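Local atomic coordinates of inactive glucansucrase (PDB entry 5JBD), a protein that belongs to glycosyl hydrolase family 70, a TIM-barrel family of large multidomain proteins, and binds a calcium ion. Residues V514-G517 with D522-S525; S532-M537 with G622-T627; I554-A559 with Q563-L568; L589-D592 with I596-V599. All coordinates share one frame; numbering follows the deposited sequence.

Contact 1 (V514-G517 with D522-S525); sequences VRYG and DANS
Y516 lays one face of its ring against the peptide that joins D522 to A523. D522 C stands 3.7 Å above the ring plane and A523 N 3.5 Å above it, both displaced toward the rim, so the flat aromatic group packs on flat backbone. At the far end of the ring the methyl takes over: A523 CB lies 3.4 Å from Y516 OH and 3.6 Å from Y516 CZ, while A523 CA is 3.6 Å from Y516 CE1. Y516 CG sits beside its own backbone N and anti to the carbonyl carbon (chi1 -64°), which sends the ring from the end of strand 510-515 into the later loop. The hydroxyl at its tip is hydrogen-bonded to T502 OG1, on the neighbouring strand 501-505.

This close-packed patch gives way to a looser outer side. The CB of D522 points away from Y516, and the carboxylate serves its own loop instead: N524 N donates to D522 OD1 over 2.9 Å, approaching from above the carboxylate plane, and closes an Asx turn. Within the same four residues a type I turn is closed by the bond from S525 N to D522 O, 3.2 Å long. N524 itself is exposed. Backbone bonding between A523 and R558 fastens the turn to the segment following strand 550-555.

No hydrogen bond joins the two segments. Their mutual hold is therefore van der Waals packing of an aromatic face on a peptide and a methyl group, while polar bonds to T502, to R558 and within the turn hold the two sides separately.

Contact 2 (S532-M537 with G622-T627); sequences SRTSGM and GDQDVT
T534 OG1 donates a short hydrogen bond of 2.6 Å to Q624 OE1, meeting it in the carbonyl plane on a lone pair. The other arm of the same carboxamide is a donor in turn: Q624 NE2 donates to T534 O at 3.0 Å, nearly straight at 173°. The acceptor T534 O lies in the amide plane of Q624, although NE2 itself approaches from above the plane of the T534 carbonyl. With both ends of the amide held by one residue, its rotation is fixed, and Q624 NE2 also bonds to Q495 O. Q624 can span the distance because CG is anti to the backbone N (chi1 -165°) and the chain runs on extended.

Beside this polar pair is a small apolar touch, S535 CB against V626 CG1 at 3.6 Å. S535 OG turns to L531 O and K518 N. D625 OD1 steadies the second loop by accepting from both T627 N and T627 OG1, the former forming an Asx turn.

The contact thus ties the turn leading into strand 537-542 to the loop that leaves strand 612-618, its neighbour in the sheet. The end of helix 483-496 lies alongside, with F496 touching Q624 and K494 touching D625.

Contact 3 (I554-A559 with Q563-L568); sequences INMGRA and QQYRNL
M556 and Y565 reach toward each other from opposite directions, and the thioether meets the phenol ring. M556 SD hovers above the ring face at 5.1 Å from the Y565 ring centroid, only 18° off the ring normal, a Met-aromatic contact at some distance. The terminal methyl does the actual touching: M556 CE lies 3.5 Å from Y565 CE2 and 3.8 Å from Y565 CZ. Nearer the root of the side chain, M556 CB lies 4.0 Å from Y565 OH. Bends at chi2 (-56°) and chi3 (-68°) fold the methionine so that its methyl comes in obliquely at CE2 and CZ. Around the pair, M556 also packs on A538 of strand 537-542, and Y565 on P618 and H560.

Toward the connecting loop two acceptors, A559 O and Q563 OE1, merely come within 4.1 Å of each other. Each is bonded to a donor outside the pair: R533 NH1 bonds to A559 O and H560 ND1 to Q563 OE1, while Q563 NE2 gives to R533 O. At the end of strand 550-555, N555 OD1 accepts from G557 N at 3.0 Å in an Asx turn that shapes the backbone after M556.

All four touching residues are buried, and no hydrogen bond crosses between the segments. Van der Waals packing of the methyl on the ring carries the contact, probably helped by the more distant sulfur, with polar groups at its margin satisfied by third parties.

Contact 4 (L589-D592 with I596-V599); sequences LTTD and ILKV
D592 and I596 pin the two arms together with a pair of hydrogen bonds. D592 N donates to I596 O at 3.0 Å, close to straight at 163°. In the other direction I596 N is taken up by the side chain: it donates to D592 OD1 at 2.9 Å, from above the carboxylate plane. The carboxylate is brought round to this N-H by CG standing between its backbone N and carbonyl carbon (chi1 71°). D592 OD1 also accepts from N594 N inside the connecting loop, so one oxygen serves two backbone donors. I596 O has a further, weaker visitor in T591 CA, a CA-H...O contact of 3.3 Å.

Farther from the connecting loop the arms spread, and a water bridges the wider gap, donating to T590 O over 2.8 Å and accepting from K598 N over 3.0 Å. T591 OG1 is bonded to H560 O and Q563 N, and K598 NZ to S551 OG. Between these polar points lie the leucines: L597 CD1 packs 3.9 Å from both L589 CB and T591 CG2, the side chains of T591 and L597 crossing at about a right angle. W616 of strand 612-618 adjoins L589, L597 and V599.

The arms run roughly antiparallel, 147° apart, yet part into different sheets: strand 588-590 pairs with 564-571, strand 596-605 with 550-555. The connecting loop carries the chain from one antiparallel sheet to another, consistent with the all-beta, sandwich-like domain C of this family.

How the contacts relate
The four contacts cluster in one beta-rich region, their centres about 39 to 48 Å from the centre of the chain. Contacts 3 and 4 are closest, centres about 6 Å apart. The centres of contacts 1 and 2 lie about 10 and 12 Å from that of contact 3; contacts 2 and 4 are farthest apart, at about 19 Å. Contact 1 closes first along the chain; contacts 3 and 4 follow in series, both nested within the long loop that contact 2 closes. Strands 510-515, 537-542, 612-618, 564-571 and 588-590 belong to one antiparallel sheet, where R515 bonds to M537 and Y565 to L589; 550-555 and 596-605 form a second, and together they probably make one all-beta domain.

Contact 1 (V514-G517 with D522-S525)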
# COMPACT_ATOMS: atom_id res chain seq x y z
N VAL A 514 19.89 18.86 22.26
CA VAL A 514 20.27 18.39 23.59
C VAL A 514 19.05 17.83 24.30
O VAL A 514 18.00 18.49 24.32
CB VAL A 514 20.88 19.54 24.43
CG1 VAL A 514 21.07 19.12 25.88
CG2 VAL A 514 22.23 19.96 23.84
N ARG A 515 19.20 16.66 24.90
CA ARG A 515 18.22 16.12 25.86
C ARG A 515 18.80 16.20 27.26
O ARG A 515 19.97 15.85 27.47
CB ARG A 515 17.82 14.69 25.48
CG ARG A 515 17.16 14.57 24.10
CD ARG A 515 15.85 15.35 23.99
NE ARG A 515 14.83 14.86 24.92
CZ ARG A 515 14.08 13.76 24.74
NH1 ARG A 515 14.22 13.01 23.66
NH2 ARG A 515 13.19 13.41 25.68
N TYR A 516 18.01 16.68 28.22
CA TYR A 516 18.56 17.00 29.55
C TYR A 516 18.62 15.82 30.51
O TYR A 516 19.32 15.90 31.53
CB TYR A 516 17.80 18.18 30.19
CG TYR A 516 17.95 19.45 29.41
CD1 TYR A 516 19.18 20.11 29.36
CD2 TYR A 516 16.89 19.99 28.70
CE1 TYR A 516 19.36 21.26 28.60
CE2 TYR A 516 17.05 21.17 27.96
CZ TYR A 516 18.29 21.79 27.92
OH TYR A 516 18.47 22.95 27.19
N GLY A 517 17.93 14.72 30.19
CA GLY A 517 17.99 13.49 31.00
C GLY A 517 16.68 13.18 31.71
O GLY A 517 15.80 14.04 31.85
N ASP A 522 14.25 20.94 32.11
CA ASP A 522 14.87 21.94 31.21
C ASP A 522 16.33 22.25 31.60
O ASP A 522 16.88 21.60 32.48
CB ASP A 522 13.99 23.19 31.14
CG ASP A 522 13.94 23.98 32.45
OD1 ASP A 522 14.86 23.90 33.30
OD2 ASP A 522 12.97 24.73 32.61
N ALA A 523 16.93 23.23 30.93
CA ALA A 523 18.35 23.57 31.14
C ALA A 523 18.69 24.08 32.55
O ALA A 523 19.86 24.09 32.92
CB ALA A 523 18.81 24.60 30.10
N ASN A 524 17.69 24.53 33.30
CA ASN A 524 17.88 25.06 34.64
C ASN A 524 17.55 24.08 35.78
O ASN A 524 17.77 24.41 36.94
CB ASN A 524 17.06 26.34 34.80
CG ASN A 524 17.42 27.39 33.75
OD1 ASN A 524 16.55 27.96 33.09
ND2 ASN A 524 18.68 27.64 33.60
N SER A 525 17.06 22.88 35.45
CA SER A 525 16.67 21.88 36.47
C SER A 525 17.87 21.14 37.01
O SER A 525 18.81 20.87 36.29
CB SER A 525 15.73 20.82 35.87
OG SER A 525 14.67 21.41 35.15

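Contact 2 (S532-M537 with G622-T627)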
# COMPACT_ATOMS: atom_id res chain seq x y z
N SER A 532 18.89 11.03 36.65
CA SER A 532 18.97 12.37 36.09
C SER A 532 20.41 12.72 35.72
O SER A 532 20.70 13.06 34.57
CB SER A 532 18.40 13.42 37.06
OG SER A 532 16.98 13.36 37.10
N ARG A 533 21.31 12.60 36.69
CA ARG A 533 22.72 12.96 36.51
C ARG A 533 23.39 12.25 35.31
O ARG A 533 24.15 12.87 34.55
CB ARG A 533 23.51 12.62 37.79
CG ARG A 533 25.02 12.88 37.72
CD ARG A 533 25.35 14.33 37.42
NE ARG A 533 26.80 14.57 37.51
CZ ARG A 533 27.38 15.77 37.43
NH1 ARG A 533 26.66 16.89 37.26
NH2 ARG A 533 28.71 15.85 37.53
N THR A 534 23.12 10.96 35.16
CA THR A 534 23.86 10.12 34.21
C THR A 534 23.09 9.87 32.89
O THR A 534 23.46 8.98 32.12
CB THR A 534 24.23 8.76 34.86
OG1 THR A 534 23.05 8.15 35.40
CG2 THR A 534 25.26 8.96 35.97
N SER A 535 22.05 10.66 32.62
CA SER A 535 21.32 10.55 31.35
C SER A 535 21.28 11.91 30.63
O SER A 535 21.81 12.91 31.12
CB SER A 535 19.92 9.97 31.59
OG SER A 535 19.16 10.77 32.47
N GLY A 536 20.68 11.92 29.44
CA GLY A 536 20.76 13.05 28.51
C GLY A 536 21.76 12.78 27.38
O GLY A 536 22.49 11.80 27.39
N MET A 537 21.77 13.68 26.40
CA MET A 537 22.55 13.49 25.17
C MET A 537 22.70 14.84 24.45
O MET A 537 21.82 15.70 24.54
CB MET A 537 21.86 12.45 24.25
CG MET A 537 22.53 12.18 22.89
SD MET A 537 21.60 11.06 21.80
CE MET A 537 22.09 9.47 22.46
N GLY A 622 28.28 0.22 33.81
CA GLY A 622 27.33 -0.85 33.51
C GLY A 622 26.11 -0.38 32.75
O GLY A 622 26.20 0.54 31.94
N ASP A 623 24.97 -1.02 33.03
CA ASP A 623 23.77 -0.83 32.23
C ASP A 623 22.87 0.27 32.77
O ASP A 623 22.77 0.48 33.98
CB ASP A 623 22.97 -2.13 32.15
CG ASP A 623 23.71 -3.22 31.39
OD1 ASP A 623 24.25 -2.92 30.29
OD2 ASP A 623 23.75 -4.37 31.90
N GLN A 624 22.19 0.95 31.87
CA GLN A 624 21.23 1.98 32.23
C GLN A 624 20.05 1.93 31.29
O GLN A 624 20.24 1.72 30.09
CB GLN A 624 21.88 3.35 32.14
CG GLN A 624 21.07 4.42 32.84
CD GLN A 624 21.80 5.73 32.94
OE1 GLN A 624 22.27 6.08 34.01
NE2 GLN A 624 21.94 6.43 31.83
N ASP A 625 18.84 2.12 31.82
CA ASP A 625 17.61 2.16 31.01
C ASP A 625 16.75 3.30 31.55
O ASP A 625 16.32 3.26 32.69
CB ASP A 625 16.90 0.80 31.12
CG ASP A 625 15.57 0.72 30.35
OD1 ASP A 625 15.17 1.67 29.65
OD2 ASP A 625 14.92 -0.34 30.45
N VAL A 626 16.51 4.31 30.72
CA VAL A 626 15.75 5.49 31.13
C VAL A 626 14.27 5.43 30.73
O VAL A 626 13.59 6.45 30.77
CB VAL A 626 16.38 6.81 30.61
CG1 VAL A 626 17.71 7.08 31.30
CG2 VAL A 626 16.51 6.82 29.09
N THR A 627 13.78 4.24 30.35
CA THR A 627 12.35 4.03 30.14
C THR A 627 11.53 4.63 31.27
O THR A 627 11.83 4.41 32.42
CB THR A 627 12.04 2.52 30.04
OG1 THR A 627 12.69 1.98 28.89
CG2 THR A 627 10.53 2.26 29.90

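Contact 3 (I554-A559 with Q563-L568)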
# COMPACT_ATOMS: atom_id res chain seq x y z
N ILE A 554 28.27 23.84 23.86
CA ILE A 554 26.98 23.14 23.98
C ILE A 554 26.48 23.22 25.42
O ILE A 554 27.20 22.87 26.34
CB ILE A 554 27.11 21.63 23.64
CG1 ILE A 554 27.92 21.41 22.36
CG2 ILE A 554 25.73 20.97 23.54
CD1 ILE A 554 27.45 22.22 21.17
N ASN A 555 25.24 23.67 25.61
CA ASN A 555 24.67 23.71 26.94
C ASN A 555 24.01 22.37 27.31
O ASN A 555 22.88 22.09 26.89
CB ASN A 555 23.65 24.84 27.08
CG ASN A 555 23.12 24.97 28.50
OD1 ASN A 555 23.68 24.38 29.43
ND2 ASN A 555 22.08 25.77 28.68
N MET A 556 24.70 21.58 28.13
CA MET A 556 24.17 20.30 28.62
C MET A 556 23.15 20.46 29.75
O MET A 556 22.40 19.52 30.05
CB MET A 556 25.32 19.39 29.06
CG MET A 556 26.42 19.21 28.01
SD MET A 556 25.84 18.59 26.42
CE MET A 556 25.36 16.93 26.87
N GLY A 557 23.13 21.63 30.39
CA GLY A 557 22.21 21.94 31.47
C GLY A 557 22.85 21.96 32.85
O GLY A 557 23.90 21.36 33.06
N ARG A 558 22.17 22.61 33.79
CA ARG A 558 22.63 22.76 35.17
C ARG A 558 22.75 21.43 35.91
O ARG A 558 23.51 21.33 36.86
CB ARG A 558 21.70 23.69 35.98
CG ARG A 558 21.70 25.14 35.54
CD ARG A 558 22.99 25.84 35.95
NE ARG A 558 23.10 27.16 35.34
CZ ARG A 558 24.21 27.90 35.33
NH1 ARG A 558 25.33 27.46 35.92
NH2 ARG A 558 24.19 29.10 34.73
N ALA A 559 22.01 20.41 35.48
CA ALA A 559 22.14 19.07 36.05
C ALA A 559 23.46 18.40 35.69
O ALA A 559 23.77 17.36 36.26
CB ALA A 559 20.97 18.19 35.61
N GLN A 563 31.07 17.38 34.57
CA GLN A 563 30.70 16.02 34.22
C GLN A 563 31.41 15.51 32.98
O GLN A 563 31.53 16.23 31.99
CB GLN A 563 29.19 15.92 34.04
CG GLN A 563 28.73 14.48 33.85
CD GLN A 563 27.23 14.29 33.95
OE1 GLN A 563 26.47 15.25 34.07
NE2 GLN A 563 26.81 13.03 33.90
N GLN A 564 31.83 14.25 33.04
CA GLN A 564 32.52 13.59 31.93
C GLN A 564 31.53 13.04 30.91
O GLN A 564 30.56 12.38 31.28
CB GLN A 564 33.36 12.42 32.45
CG GLN A 564 34.38 12.85 33.48
CD GLN A 564 35.40 11.76 33.76
OE1 GLN A 564 35.13 10.57 33.58
NE2 GLN A 564 36.58 12.18 34.17
N TYR A 565 31.79 13.34 29.63
CA TYR A 565 30.99 12.85 28.50
C TYR A 565 31.84 12.02 27.56
O TYR A 565 33.00 12.35 27.30
CB TYR A 565 30.34 14.04 27.77
CG TYR A 565 29.12 14.52 28.49
CD1 TYR A 565 29.23 15.37 29.58
CD2 TYR A 565 27.86 14.03 28.15
CE1 TYR A 565 28.12 15.78 30.27
CE2 TYR A 565 26.73 14.42 28.85
CZ TYR A 565 26.86 15.29 29.90
OH TYR A 565 25.76 15.69 30.58
N ARG A 566 31.25 10.92 27.08
CA ARG A 566 31.91 10.04 26.14
C ARG A 566 31.59 10.45 24.71
O ARG A 566 30.44 10.76 24.38
CB ARG A 566 31.46 8.59 26.38
CG ARG A 566 32.18 7.57 25.50
CD ARG A 566 32.01 6.15 26.00
NE ARG A 566 30.67 5.60 25.75
CZ ARG A 566 30.30 4.85 24.71
NH1 ARG A 566 31.15 4.52 23.73
NH2 ARG A 566 29.05 4.40 24.63
N ASN A 567 32.60 10.38 23.86
CA ASN A 567 32.48 10.66 22.43
C ASN A 567 31.88 9.43 21.75
O ASN A 567 32.60 8.55 21.26
CB ASN A 567 33.88 10.97 21.87
CG ASN A 567 33.84 11.54 20.47
OD1 ASN A 567 32.83 11.52 19.80
ND2 ASN A 567 34.99 12.06 20.02
N LEU A 568 30.55 9.37 21.72
CA LEU A 568 29.85 8.21 21.15
C LEU A 568 30.07 8.06 19.65
O LEU A 568 30.38 6.96 19.17
CB LEU A 568 28.35 8.30 21.42
CG LEU A 568 27.55 7.03 21.09
CD1 LEU A 568 27.68 6.02 22.22
CD2 LEU A 568 26.09 7.37 20.88

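Contact 4 (L589-D592 with I596-V599)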
# COMPACT_ATOMS: atom_id res chain seq x y z
N LEU A 589 35.39 14.24 27.10
CA LEU A 589 35.47 15.68 27.38
C LEU A 589 34.65 15.94 28.62
O LEU A 589 33.72 15.17 28.94
CB LEU A 589 34.92 16.51 26.21
CG LEU A 589 35.74 16.53 24.92
CD1 LEU A 589 34.97 17.26 23.82
CD2 LEU A 589 37.09 17.18 25.17
N THR A 590 34.97 17.02 29.33
CA THR A 590 34.33 17.34 30.60
C THR A 590 33.68 18.71 30.55
O THR A 590 34.31 19.68 30.08
CB THR A 590 35.34 17.28 31.76
OG1 THR A 590 35.98 16.02 31.76
CG2 THR A 590 34.67 17.47 33.11
N THR A 591 32.44 18.81 31.03
CA THR A 591 31.75 20.10 31.11
C THR A 591 32.37 21.02 32.16
O THR A 591 32.96 20.56 33.13
CB THR A 591 30.24 19.96 31.46
OG1 THR A 591 30.08 19.26 32.71
CG2 THR A 591 29.50 19.26 30.34
N ASP A 592 32.19 22.33 31.96
CA ASP A 592 32.63 23.33 32.94
C ASP A 592 31.64 23.40 34.10
O ASP A 592 30.67 22.62 34.16
CB ASP A 592 32.90 24.70 32.27
CG ASP A 592 31.64 25.42 31.80
OD1 ASP A 592 30.49 25.01 32.12
OD2 ASP A 592 31.82 26.43 31.10
N ILE A 596 28.54 23.55 30.47
CA ILE A 596 28.88 23.83 29.07
C ILE A 596 29.94 22.85 28.58
O ILE A 596 30.97 22.69 29.24
CB ILE A 596 29.40 25.27 28.87
CG1 ILE A 596 28.38 26.29 29.39
CG2 ILE A 596 29.72 25.53 27.40
CD1 ILE A 596 26.99 26.16 28.79
N LEU A 597 29.70 22.22 27.44
CA LEU A 597 30.67 21.34 26.79
C LEU A 597 31.29 22.02 25.57
O LEU A 597 30.58 22.47 24.67
CB LEU A 597 30.00 20.02 26.38
CG LEU A 597 30.96 18.89 26.01
CD1 LEU A 597 31.66 18.37 27.26
CD2 LEU A 597 30.22 17.76 25.30
N LYS A 598 32.62 22.06 25.53
CA LYS A 598 33.39 22.72 24.46
C LYS A 598 33.84 21.68 23.45
O LYS A 598 34.55 20.75 23.80
CB LYS A 598 34.67 23.39 25.07
CG LYS A 598 34.52 24.88 25.44
CD LYS A 598 34.93 25.77 24.27
CE LYS A 598 33.90 26.84 23.97
NZ LYS A 598 34.17 27.55 22.69
N VAL A 599 33.47 21.86 22.19
CA VAL A 599 33.71 20.84 21.17
C VAL A 599 34.31 21.49 19.93
O VAL A 599 33.93 22.61 19.57
CB VAL A 599 32.38 20.11 20.79
CG1 VAL A 599 32.62 19.02 19.76
CG2 VAL A 599 31.71 19.50 22.03
O HOH W 1 34.42 21.03 27.66